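Local coordinates for Glyco_hydro_cc domain-containing protein (Blastomyces gilchristii, PDB 6UB0) that probably hydrolyses beta-1,3-glucan in exo fashion as a curdlan-specific glucanase of glycoside hydrolase family 128, at residues A[4-15]-A[201-212]; A[104-113]-A[135-144]. One frame throughout, in Å; residues are numbered along the deposited sequence.

Contact 1 pairs the first barrel strand (5-8) with the last (203-208), its segments 4-15 and 201-212 lying 186 residues apart in sequence, and so joins the two ends of the eight-stranded beta/alpha barrel. Contact 2 lies between them along the chain, joining the neighbouring parallel strands 105-111 and 138-146 across one helix. The two centres are about 14 Å apart, and strands 105-111, 138-146, 172-180 and 203-208 follow one another in the same sheet. The contacts also touch directly, through a salt bridge from Glu204 to Arg105 and by packing of Phe209 on His144. Asn10, Phe209 and Phe210 of contact 1 line the glycan pocket together with His142 and His144 of contact 2.

Contact 1: A[4-15]-A[201-212]; sequences KRGLAYNNINLL and AGVERYASFFVD. With BGC (beta-D-glucopyranose), chain B.
Val211 sits in the apolar centre and uses its two methyl groups on different neighbours. Val211 CG2 meets CD2 of Leu7 at 3.8 Å and also touches Leu15. Val211 CG1, anti to the backbone N (chi1 159°), lies 3.8 Å from CB of Leu14. Next to this cluster, CB of Ala8 rests 4.0 Å from CB of Ala207 and also packs on CB of Phe210. The main chain of Val211 is tied in as well, its N donating to Ala8 O at 2.9 Å. One step back, a water fills in for direct pairing, donating to Gly6 O and Ser208 O and accepting from Ala8 N. Here strands 5-8 and 203-208, the first and last of the TIM barrel, close the ring; their axes cross at 44°, and Arg5 and Tyr206 form a single backbone bridge. The Tyr206 ring takes Arg5 CA over one face, while its hydroxyl accepts from Arg5 NE at 2.9 Å, in the guanidinium plane. Asp198 binds both the Arg5 guanidinium and the Tyr206 hydroxyl, which would hold their relative rotation, and Arg5 NH1 donates to Tyr227 O. Beyond the strand, the extended Lys4 side chain runs along the carbonyls of Glu204 and Val203, and NZ bonds Val203 O as well as Leu197 O. At the opposite, pocket end the Asp212 carboxylate grips two successive amides: OD1 accepts from Asn10 N (2.9 Å) from above its plane, and OD2 receives Asn11 N (2.9 Å) on its syn lone pair. The loop thus fixed presents Asn10, whose ND2 donates to O4 of the bound beta-D-glucopyranose at 3.0 Å, while the Phe210 ring turns one face to the sugar's C6.

Contact 2: A[104-113]-A[135-144]; sequences ARLGSPAVSN and KIDFLAVHWH. With GLC (alpha-D-glucopyranose), chain C.
Ala110 and Ala140 lie side by side on one face of the sheet, their CB atoms 3.6 Å apart, and the Ala110 methyl also packs against the His142 ring, with Ala110 CB 3.5 Å from His142 NE2. Ser108 is equally close-fitting. Ser108 N donates to Phe138 O at 2.8 Å. Ser108 OG, held between the backbone N and the carbonyl carbon (chi1 84°), accepts Ala140 N at 3.0 Å in place of a main-chain carbonyl. Just beyond, the Val111 N to Ala140 O bond is weak, and His142 N donates to Val111 O at 2.9 Å. The Phe138 ring stacks on Trp173, outside the two strands. Leu106 O is gripped by two amides, those of Asp137 and Phe138. The looser side is the strand-entry end. There Asp137 OD2 takes Leu106 N at 2.9 Å on its anti lone pair, but its carboxylate and the bent Arg105 side chain form no salt bridge: Asp137 CB lies over a guanidinium face, and the guanidinium is instead paired with Glu204. Exposed Lys135 turns its ammonium away from this edge. At the far end Asn113 sets its amide beside the Trp143 ring, and its OD1 receives His144 N at 3.1 Å from well above the carbonyl plane. His142 is bonded through ND1 to Glu75, and His144 to Glu178 and Glu176; His144 NE2 lies 3.0 Å from O1 of the bound alpha-D-glucopyranose. Parallel strands 105-111 and 138-146, joined through helix 119-130, form a beta-alpha-beta crossover of the TIM barrel, with the glycan pocket at the strands' C-terminal ends.

Contact 1: A[4-15]-A[201-212]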
loop_
_atom_site.group_PDB
_atom_site.type_symbol
_atom_site.label_atom_id
_atom_site.label_comp_id
_atom_site.label_asym_id
_atom_site.label_seq_id
_atom_site.Cartn_x
_atom_site.Cartn_y
_atom_site.Cartn_z
ATOM N N LYS A 4 -8.243 -9.713 0.960
ATOM C CA LYS A 4 -7.135 -8.762 1.301
ATOM C C LYS A 4 -6.216 -8.461 0.096
ATOM O O LYS A 4 -5.527 -7.404 0.146
ATOM C CB LYS A 4 -6.197 -9.251 2.410
ATOM C CG LYS A 4 -6.820 -9.756 3.698
ATOM C CD LYS A 4 -5.730 -10.155 4.667
ATOM C CE LYS A 4 -6.226 -10.733 5.982
ATOM N NZ LYS A 4 -5.074 -11.033 6.882
ATOM N N ARG A 5 -6.174 -9.307 -0.927
ATOM C CA ARG A 5 -5.147 -9.215 -1.997
ATOM C C ARG A 5 -5.460 -8.124 -3.033
ATOM O O ARG A 5 -6.595 -8.171 -3.610
ATOM C CB ARG A 5 -5.123 -10.560 -2.714
ATOM C CG ARG A 5 -3.869 -10.742 -3.549
ATOM C CD ARG A 5 -3.539 -12.198 -3.895
ATOM N NE ARG A 5 -3.426 -13.083 -2.738
ATOM C CZ ARG A 5 -3.315 -14.428 -2.802
ATOM N NH1 ARG A 5 -3.279 -15.024 -3.980
ATOM N NH2 ARG A 5 -3.276 -15.164 -1.707
ATOM N N GLY A 6 -4.458 -7.292 -3.371
ATOM C CA GLY A 6 -4.561 -6.089 -4.209
ATOM C C GLY A 6 -3.805 -6.178 -5.530
ATOM O O GLY A 6 -2.786 -6.909 -5.601
ATOM N N LEU A 7 -4.198 -5.318 -6.468
ATOM C CA LEU A 7 -3.546 -5.168 -7.795
ATOM C C LEU A 7 -2.940 -3.761 -7.849
ATOM O O LEU A 7 -3.670 -2.805 -8.110
ATOM C CB LEU A 7 -4.598 -5.420 -8.871
ATOM C CG LEU A 7 -5.088 -6.880 -8.960
ATOM C CD1 LEU A 7 -6.231 -6.962 -9.960
ATOM C CD2 LEU A 7 -3.962 -7.828 -9.339
ATOM N N ALA A 8 -1.612 -3.667 -7.674
ATOM C CA ALA A 8 -0.819 -2.425 -7.740
ATOM C C ALA A 8 -0.324 -2.244 -9.201
ATOM O O ALA A 8 0.419 -3.067 -9.682
ATOM C CB ALA A 8 0.320 -2.553 -6.772
ATOM N N TYR A 9 -0.789 -1.228 -9.927
ATOM C CA TYR A 9 -0.527 -1.145 -11.386
ATOM C C TYR A 9 -0.164 0.255 -11.851
ATOM O O TYR A 9 -0.360 1.229 -11.155
ATOM C CB TYR A 9 -1.780 -1.501 -12.188
ATOM C CG TYR A 9 -2.947 -0.574 -12.062
ATOM C CD1 TYR A 9 -3.817 -0.618 -10.970
ATOM C CD2 TYR A 9 -3.181 0.415 -13.008
ATOM C CE1 TYR A 9 -4.925 0.199 -10.900
ATOM C CE2 TYR A 9 -4.270 1.251 -12.922
ATOM C CZ TYR A 9 -5.124 1.175 -11.851
ATOM O OH TYR A 9 -6.187 2.009 -11.837
ATOM N N ASN A 10 0.396 0.310 -13.041
ATOM C CA ASN A 10 0.539 1.557 -13.826
ATOM C C ASN A 10 -0.385 1.486 -15.057
ATOM O O ASN A 10 -1.209 2.422 -15.275
ATOM C CB ASN A 10 2.010 1.787 -14.173
ATOM C CG ASN A 10 2.894 2.222 -13.017
ATOM O OD1 ASN A 10 4.111 2.216 -13.170
ATOM N ND2 ASN A 10 2.332 2.642 -11.890
ATOM N N ASN A 11 -0.336 0.382 -15.788
ATOM C CA ASN A 11 -1.122 0.172 -17.035
ATOM C C ASN A 11 -2.453 -0.505 -16.685
ATOM O O ASN A 11 -2.421 -1.652 -16.245
ATOM C CB ASN A 11 -0.324 -0.676 -18.023
ATOM C CG ASN A 11 -1.009 -0.862 -19.355
ATOM O OD1 ASN A 11 -2.187 -0.513 -19.522
ATOM N ND2 ASN A 11 -0.291 -1.453 -20.300
ATOM N N ILE A 12 -3.588 0.186 -16.806
ATOM C CA ILE A 12 -4.868 -0.393 -16.301
ATOM C C ILE A 12 -5.255 -1.599 -17.176
ATOM O O ILE A 12 -5.900 -2.535 -16.645
ATOM C CB ILE A 12 -5.993 0.642 -16.147
ATOM C CG1 ILE A 12 -7.104 0.025 -15.293
ATOM C CG2 ILE A 12 -6.487 1.138 -17.483
ATOM C CD1 ILE A 12 -8.047 1.024 -14.673
ATOM N N ASN A 13 -4.773 -1.620 -18.417
ATOM C CA ASN A 13 -4.972 -2.718 -19.408
ATOM C C ASN A 13 -4.558 -4.060 -18.791
ATOM O O ASN A 13 -5.272 -5.045 -19.025
ATOM C CB ASN A 13 -4.196 -2.465 -20.705
ATOM C CG ASN A 13 -4.717 -1.267 -21.466
ATOM O OD1 ASN A 13 -5.912 -1.196 -21.759
ATOM N ND2 ASN A 13 -3.850 -0.315 -21.788
ATOM N N LEU A 14 -3.512 -4.111 -17.962
ATOM C CA LEU A 14 -2.957 -5.435 -17.540
ATOM C C LEU A 14 -3.746 -6.105 -16.401
ATOM O O LEU A 14 -3.495 -7.302 -16.133
ATOM C CB LEU A 14 -1.502 -5.259 -17.133
ATOM C CG LEU A 14 -0.697 -4.320 -18.014
ATOM C CD1 LEU A 14 0.680 -4.119 -17.428
ATOM C CD2 LEU A 14 -0.608 -4.844 -19.436
ATOM N N LEU A 15 -4.695 -5.420 -15.778
ATOM C CA LEU A 15 -5.514 -5.994 -14.690
ATOM C C LEU A 15 -6.390 -7.132 -15.246
ATOM O O LEU A 15 -6.703 -8.043 -14.501
ATOM C CB LEU A 15 -6.335 -4.888 -14.027
ATOM C CG LEU A 15 -5.508 -3.737 -13.456
ATOM C CD1 LEU A 15 -6.384 -2.584 -13.039
ATOM C CD2 LEU A 15 -4.661 -4.185 -12.296
ATOM N N ALA A 201 -4.200 -11.209 10.967
ATOM C CA ALA A 201 -5.276 -10.227 11.235
ATOM C C ALA A 201 -4.726 -8.810 11.475
ATOM O O ALA A 201 -5.534 -7.863 11.538
ATOM C CB ALA A 201 -6.045 -10.699 12.433
ATOM N N GLY A 202 -3.412 -8.647 11.644
ATOM C CA GLY A 202 -2.775 -7.311 11.690
ATOM C C GLY A 202 -2.703 -6.694 10.296
ATOM O O GLY A 202 -2.481 -5.445 10.211
ATOM N N VAL A 203 -2.856 -7.527 9.256
ATOM C CA VAL A 203 -2.773 -7.107 7.812
ATOM C C VAL A 203 -4.167 -7.135 7.177
ATOM O O VAL A 203 -4.638 -8.250 6.854
ATOM C CB VAL A 203 -1.791 -7.992 7.031
ATOM C CG1 VAL A 203 -1.806 -7.675 5.543
ATOM C CG2 VAL A 203 -0.392 -7.864 7.598
ATOM N N GLU A 204 -4.791 -5.958 7.016
ATOM C CA GLU A 204 -6.149 -5.758 6.428
ATOM C C GLU A 204 -6.095 -6.011 4.922
ATOM O O GLU A 204 -7.046 -6.618 4.408
ATOM C CB GLU A 204 -6.691 -4.333 6.668
ATOM C CG GLU A 204 -8.067 -4.036 6.059
ATOM C CD GLU A 204 -8.882 -2.866 6.617
ATOM O OE1 GLU A 204 -9.963 -3.099 7.252
ATOM O OE2 GLU A 204 -8.497 -1.716 6.401
ATOM N N ARG A 205 -5.074 -5.475 4.245
ATOM C CA ARG A 205 -4.915 -5.544 2.766
ATOM C C ARG A 205 -3.441 -5.550 2.374
ATOM O O ARG A 205 -2.597 -5.054 3.169
ATOM C CB ARG A 205 -5.646 -4.402 2.067
ATOM C CG ARG A 205 -7.157 -4.593 1.969
ATOM C CD ARG A 205 -7.779 -3.562 1.051
ATOM N NE ARG A 205 -9.149 -3.843 0.673
ATOM C CZ ARG A 205 -9.954 -3.018 0.007
ATOM N NH1 ARG A 205 -9.524 -1.823 -0.363
ATOM N NH2 ARG A 205 -11.183 -3.413 -0.308
ATOM N N TYR A 206 -3.117 -6.166 1.221
ATOM C CA TYR A 206 -1.714 -6.149 0.713
ATOM C C TYR A 206 -1.696 -6.189 -0.818
ATOM O O TYR A 206 -2.716 -6.607 -1.406
ATOM C CB TYR A 206 -0.874 -7.257 1.354
ATOM C CG TYR A 206 -1.368 -8.639 1.024
ATOM C CD1 TYR A 206 -1.099 -9.216 -0.203
ATOM C CD2 TYR A 206 -2.192 -9.329 1.907
ATOM C CE1 TYR A 206 -1.602 -10.458 -0.536
ATOM C CE2 TYR A 206 -2.682 -10.588 1.596
ATOM C CZ TYR A 206 -2.434 -11.122 0.344
ATOM O OH TYR A 206 -2.945 -12.338 0.022
ATOM N N ALA A 207 -0.530 -5.887 -1.405
ATOM C CA ALA A 207 -0.264 -5.908 -2.860
ATOM C C ALA A 207 1.198 -6.254 -3.104
ATOM O O ALA A 207 2.119 -5.519 -2.665
ATOM C CB ALA A 207 -0.592 -4.596 -3.491
ATOM N N SER A 208 1.432 -7.341 -3.806
ATOM C CA SER A 208 2.781 -7.650 -4.311
ATOM C C SER A 208 3.160 -6.604 -5.332
ATOM O O SER A 208 2.246 -6.051 -6.013
ATOM C CB SER A 208 2.882 -9.021 -4.906
ATOM O OG SER A 208 4.080 -9.621 -4.446
ATOM N N PHE A 209 4.462 -6.335 -5.421
ATOM C CA PHE A 209 4.991 -5.249 -6.266
ATOM C C PHE A 209 5.549 -5.837 -7.565
ATOM O O PHE A 209 6.582 -6.452 -7.531
ATOM C CB PHE A 209 6.061 -4.472 -5.487
ATOM C CG PHE A 209 6.706 -3.367 -6.263
ATOM C CD1 PHE A 209 6.157 -2.093 -6.318
ATOM C CD2 PHE A 209 7.899 -3.595 -6.953
ATOM C CE1 PHE A 209 6.781 -1.074 -7.008
ATOM C CE2 PHE A 209 8.499 -2.570 -7.665
ATOM C CZ PHE A 209 7.968 -1.310 -7.683
ATOM N N PHE A 210 4.922 -5.637 -8.726
ATOM C CA PHE A 210 3.578 -5.127 -8.947
ATOM C C PHE A 210 3.048 -5.706 -10.272
ATOM O O PHE A 210 3.810 -6.421 -10.976
ATOM C CB PHE A 210 3.548 -3.608 -9.009
ATOM C CG PHE A 210 4.338 -2.865 -10.087
ATOM C CD1 PHE A 210 5.692 -3.041 -10.261
ATOM C CD2 PHE A 210 3.678 -1.952 -10.884
ATOM C CE1 PHE A 210 6.367 -2.331 -11.226
ATOM C CE2 PHE A 210 4.362 -1.233 -11.851
ATOM C CZ PHE A 210 5.701 -1.421 -12.004
ATOM N N VAL A 211 1.803 -5.404 -10.606
ATOM C CA VAL A 211 1.092 -5.998 -11.782
ATOM C C VAL A 211 1.988 -5.873 -13.025
ATOM O O VAL A 211 2.221 -6.862 -13.743
ATOM C CB VAL A 211 -0.266 -5.298 -11.976
ATOM C CG1 VAL A 211 -0.788 -5.477 -13.398
ATOM C CG2 VAL A 211 -1.248 -5.746 -10.912
ATOM N N ASP A 212 2.512 -4.684 -13.292
ATOM C CA ASP A 212 3.174 -4.426 -14.594
ATOM C C ASP A 212 4.429 -5.281 -14.702
ATOM O O ASP A 212 4.898 -5.426 -15.829
ATOM C CB ASP A 212 3.499 -2.954 -14.838
ATOM C CG ASP A 212 2.256 -2.093 -14.795
ATOM O OD1 ASP A 212 1.475 -2.282 -13.849
ATOM O OD2 ASP A 212 2.059 -1.248 -15.723
HETATM C C2 BGC B . 6.602 5.456 -7.946
HETATM C C3 BGC B . 5.273 5.494 -8.642
HETATM C C4 BGC B . 5.281 4.353 -9.635
HETATM C C5 BGC B . 5.593 3.022 -8.918
HETATM C C6 BGC B . 5.756 1.730 -9.732
HETATM C C1 BGC B . 6.911 4.121 -7.327
HETATM O O2 BGC B . 6.501 6.440 -6.909
HETATM O O3 BGC B . 4.945 6.801 -9.204
HETATM O O4 BGC B . 3.989 4.438 -10.237
HETATM O O5 BGC B . 6.867 3.038 -8.265
HETATM O O6 BGC B . 6.677 2.024 -10.819
HETATM O O HOH W 1 -0.313 -6.110 -7.104
#

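Contact 2: A[104-113]-A[135-144]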
loop_
_atom_site.group_PDB
_atom_site.type_symbol
_atom_site.label_atom_id
_atom_site.label_comp_id
_atom_site.label_asym_id
_atom_site.label_seq_id
_atom_site.Cartn_x
_atom_site.Cartn_y
_atom_site.Cartn_z
ATOM N N ALA A 104 -14.420 8.128 4.369
ATOM C CA ALA A 104 -13.450 7.141 3.874
ATOM C C ALA A 104 -12.476 6.788 4.989
ATOM O O ALA A 104 -12.250 7.642 5.923
ATOM C CB ALA A 104 -12.765 7.725 2.662
ATOM N N ARG A 105 -11.969 5.563 4.906
ATOM C CA ARG A 105 -10.893 5.098 5.792
ATOM C C ARG A 105 -9.590 5.655 5.196
ATOM O O ARG A 105 -9.494 5.772 3.947
ATOM C CB ARG A 105 -11.013 3.588 5.950
ATOM C CG ARG A 105 -12.408 3.161 6.363
ATOM C CD ARG A 105 -12.468 1.672 6.540
ATOM N NE ARG A 105 -11.595 1.265 7.619
ATOM C CZ ARG A 105 -10.485 0.560 7.451
ATOM N NH1 ARG A 105 -10.113 0.202 6.235
ATOM N NH2 ARG A 105 -9.724 0.262 8.491
ATOM N N LEU A 106 -8.763 6.218 6.073
ATOM C CA LEU A 106 -7.541 6.961 5.720
ATOM C C LEU A 106 -6.339 6.086 6.076
ATOM O O LEU A 106 -6.249 5.550 7.243
ATOM C CB LEU A 106 -7.544 8.289 6.474
ATOM C CG LEU A 106 -8.777 9.156 6.236
ATOM C CD1 LEU A 106 -8.697 10.489 6.995
ATOM C CD2 LEU A 106 -8.994 9.383 4.745
ATOM N N GLY A 107 -5.450 5.909 5.092
ATOM C CA GLY A 107 -4.219 5.131 5.238
ATOM C C GLY A 107 -3.036 6.045 5.422
ATOM O O GLY A 107 -2.965 7.063 4.769
ATOM N N SER A 108 -2.167 5.731 6.355
ATOM C CA SER A 108 -0.985 6.576 6.620
ATOM C C SER A 108 -0.119 6.738 5.365
ATOM O O SER A 108 -0.222 5.991 4.387
ATOM C CB SER A 108 -0.163 5.965 7.695
ATOM O OG SER A 108 0.676 5.010 7.111
ATOM N N PRO A 109 0.809 7.703 5.371
ATOM C CA PRO A 109 1.893 7.673 4.384
ATOM C C PRO A 109 2.521 6.282 4.517
ATOM O O PRO A 109 2.602 5.692 5.613
ATOM C CB PRO A 109 2.813 8.809 4.825
ATOM C CG PRO A 109 1.914 9.677 5.685
ATOM C CD PRO A 109 1.086 8.679 6.448
ATOM N N ALA A 110 3.007 5.766 3.391
ATOM C CA ALA A 110 3.566 4.407 3.272
ATOM C C ALA A 110 5.097 4.487 3.359
ATOM O O ALA A 110 5.677 5.183 2.522
ATOM C CB ALA A 110 3.203 3.775 1.947
ATOM N N VAL A 111 5.683 3.945 4.406
ATOM C CA VAL A 111 7.165 4.002 4.546
ATOM C C VAL A 111 7.827 2.799 3.879
ATOM O O VAL A 111 7.275 1.722 3.871
ATOM C CB VAL A 111 7.586 4.200 6.002
ATOM C CG1 VAL A 111 7.159 5.594 6.408
ATOM C CG2 VAL A 111 7.007 3.148 6.925
ATOM N N SER A 112 9.123 2.968 3.578
ATOM C CA SER A 112 10.032 1.887 3.133
ATOM C C SER A 112 10.359 0.970 4.316
ATOM O O SER A 112 9.859 1.197 5.429
ATOM C CB SER A 112 11.285 2.430 2.445
ATOM O OG SER A 112 12.240 2.947 3.372
ATOM N N ASN A 113 11.130 -0.064 4.051
ATOM C CA ASN A 113 11.643 -0.997 5.084
ATOM C C ASN A 113 13.073 -0.603 5.469
ATOM O O ASN A 113 13.730 -1.470 6.061
ATOM C CB ASN A 113 11.537 -2.456 4.656
ATOM C CG ASN A 113 12.437 -2.843 3.509
ATOM O OD1 ASN A 113 12.234 -2.443 2.362
ATOM N ND2 ASN A 113 13.409 -3.709 3.802
ATOM N N LYS A 135 -6.133 11.622 11.599
ATOM C CA LYS A 135 -7.250 10.630 11.529
ATOM C C LYS A 135 -6.836 9.475 10.606
ATOM O O LYS A 135 -6.944 9.623 9.386
ATOM C CB LYS A 135 -8.542 11.302 11.057
ATOM C CG LYS A 135 -9.175 12.207 12.115
ATOM C CD LYS A 135 -10.414 12.941 11.668
ATOM C CE LYS A 135 -10.969 13.868 12.719
ATOM N NZ LYS A 135 -11.111 15.220 12.149
ATOM N N ILE A 136 -6.346 8.392 11.207
ATOM C CA ILE A 136 -5.649 7.270 10.510
ATOM C C ILE A 136 -6.351 5.973 10.896
ATOM O O ILE A 136 -6.301 5.605 12.085
ATOM C CB ILE A 136 -4.144 7.197 10.843
ATOM C CG1 ILE A 136 -3.407 8.502 10.529
ATOM C CG2 ILE A 136 -3.502 6.023 10.114
ATOM C CD1 ILE A 136 -2.094 8.672 11.266
ATOM N N ASP A 137 -6.923 5.302 9.903
ATOM C CA ASP A 137 -7.635 4.004 10.031
ATOM C C ASP A 137 -6.643 2.876 9.842
ATOM O O ASP A 137 -6.920 1.810 10.347
ATOM C CB ASP A 137 -8.789 3.849 9.030
ATOM C CG ASP A 137 -9.902 4.827 9.318
ATOM O OD1 ASP A 137 -10.619 4.570 10.267
ATOM O OD2 ASP A 137 -9.971 5.887 8.654
ATOM N N PHE A 138 -5.540 3.086 9.104
ATOM C CA PHE A 138 -4.574 1.979 8.828
ATOM C C PHE A 138 -3.222 2.558 8.412
ATOM O O PHE A 138 -3.208 3.646 7.864
ATOM C CB PHE A 138 -5.181 1.023 7.794
ATOM C CG PHE A 138 -5.375 1.615 6.423
ATOM C CD1 PHE A 138 -4.366 1.556 5.472
ATOM C CD2 PHE A 138 -6.578 2.201 6.065
ATOM C CE1 PHE A 138 -4.550 2.101 4.211
ATOM C CE2 PHE A 138 -6.763 2.766 4.809
ATOM C CZ PHE A 138 -5.754 2.702 3.874
ATOM N N LEU A 139 -2.133 1.919 8.821
ATOM C CA LEU A 139 -0.755 2.228 8.351
ATOM C C LEU A 139 -0.561 1.571 6.988
ATOM O O LEU A 139 -0.984 0.464 6.822
ATOM C CB LEU A 139 0.315 1.676 9.300
ATOM C CG LEU A 139 0.264 2.137 10.759
ATOM C CD1 LEU A 139 1.555 1.762 11.485
ATOM C CD2 LEU A 139 0.063 3.645 10.848
ATOM N N ALA A 140 0.158 2.250 6.101
ATOM C CA ALA A 140 0.630 1.676 4.833
ATOM C C ALA A 140 2.137 1.476 5.015
ATOM O O ALA A 140 2.823 2.408 5.489
ATOM C CB ALA A 140 0.302 2.587 3.676
ATOM N N VAL A 141 2.648 0.299 4.685
ATOM C CA VAL A 141 4.117 0.017 4.699
ATOM C C VAL A 141 4.554 -0.753 3.442
ATOM O O VAL A 141 3.726 -1.398 2.760
ATOM C CB VAL A 141 4.482 -0.817 5.944
ATOM C CG1 VAL A 141 4.066 -0.087 7.241
ATOM C CG2 VAL A 141 3.914 -2.222 5.820
ATOM N N HIS A 142 5.844 -0.733 3.171
ATOM C CA HIS A 142 6.455 -1.399 2.005
ATOM C C HIS A 142 7.637 -2.266 2.426
ATOM O O HIS A 142 8.390 -1.747 3.245
ATOM C CB HIS A 142 7.074 -0.394 1.094
ATOM C CG HIS A 142 6.137 0.503 0.405
ATOM N ND1 HIS A 142 6.584 1.526 -0.324
ATOM C CD2 HIS A 142 4.787 0.528 0.355
ATOM C CE1 HIS A 142 5.572 2.142 -0.894
ATOM N NE2 HIS A 142 4.433 1.567 -0.482
ATOM N N TRP A 143 7.870 -3.448 1.815
ATOM C CA TRP A 143 9.080 -4.256 2.070
ATOM C C TRP A 143 9.635 -4.789 0.737
ATOM O O TRP A 143 8.856 -5.440 0.010
ATOM C CB TRP A 143 8.787 -5.366 3.081
ATOM C CG TRP A 143 10.034 -6.104 3.434
ATOM C CD1 TRP A 143 10.940 -5.781 4.401
ATOM C CD2 TRP A 143 10.583 -7.216 2.722
ATOM N NE1 TRP A 143 11.974 -6.687 4.399
ATOM C CE2 TRP A 143 11.786 -7.574 3.371
ATOM C CE3 TRP A 143 10.160 -7.959 1.623
ATOM C CZ2 TRP A 143 12.541 -8.662 2.954
ATOM C CZ3 TRP A 143 10.908 -9.042 1.215
ATOM C CH2 TRP A 143 12.097 -9.382 1.867
ATOM N N HIS A 144 10.868 -4.409 0.371
ATOM C CA HIS A 144 11.611 -4.952 -0.791
ATOM C C HIS A 144 12.909 -5.568 -0.261
ATOM O O HIS A 144 13.539 -4.993 0.626
ATOM C CB HIS A 144 11.960 -3.897 -1.829
ATOM C CG HIS A 144 10.777 -3.215 -2.437
ATOM N ND1 HIS A 144 10.488 -3.320 -3.797
ATOM C CD2 HIS A 144 9.847 -2.402 -1.903
ATOM C CE1 HIS A 144 9.410 -2.619 -4.070
ATOM N NE2 HIS A 144 8.993 -2.066 -2.927
HETATM C C1 GLC C . 9.408 1.750 -4.115
HETATM C C2 GLC C . 8.691 2.981 -4.689
HETATM C C3 GLC C . 8.739 2.983 -6.218
HETATM C C4 GLC C . 10.204 2.774 -6.687
HETATM C C5 GLC C . 10.857 1.604 -6.001
HETATM C C6 GLC C . 12.323 1.331 -6.392
HETATM O O1 GLC C . 8.857 0.502 -4.564
HETATM O O2 GLC C . 7.300 3.148 -4.323
HETATM O O3 GLC C . 8.175 4.203 -6.699
HETATM O O4 GLC C . 10.189 2.446 -8.035
HETATM O O5 GLC C . 10.775 1.833 -4.594
HETATM O O6 GLC C . 12.878 2.587 -6.654
HETATM O O HOH W 2 15.791 -5.186 2.029
#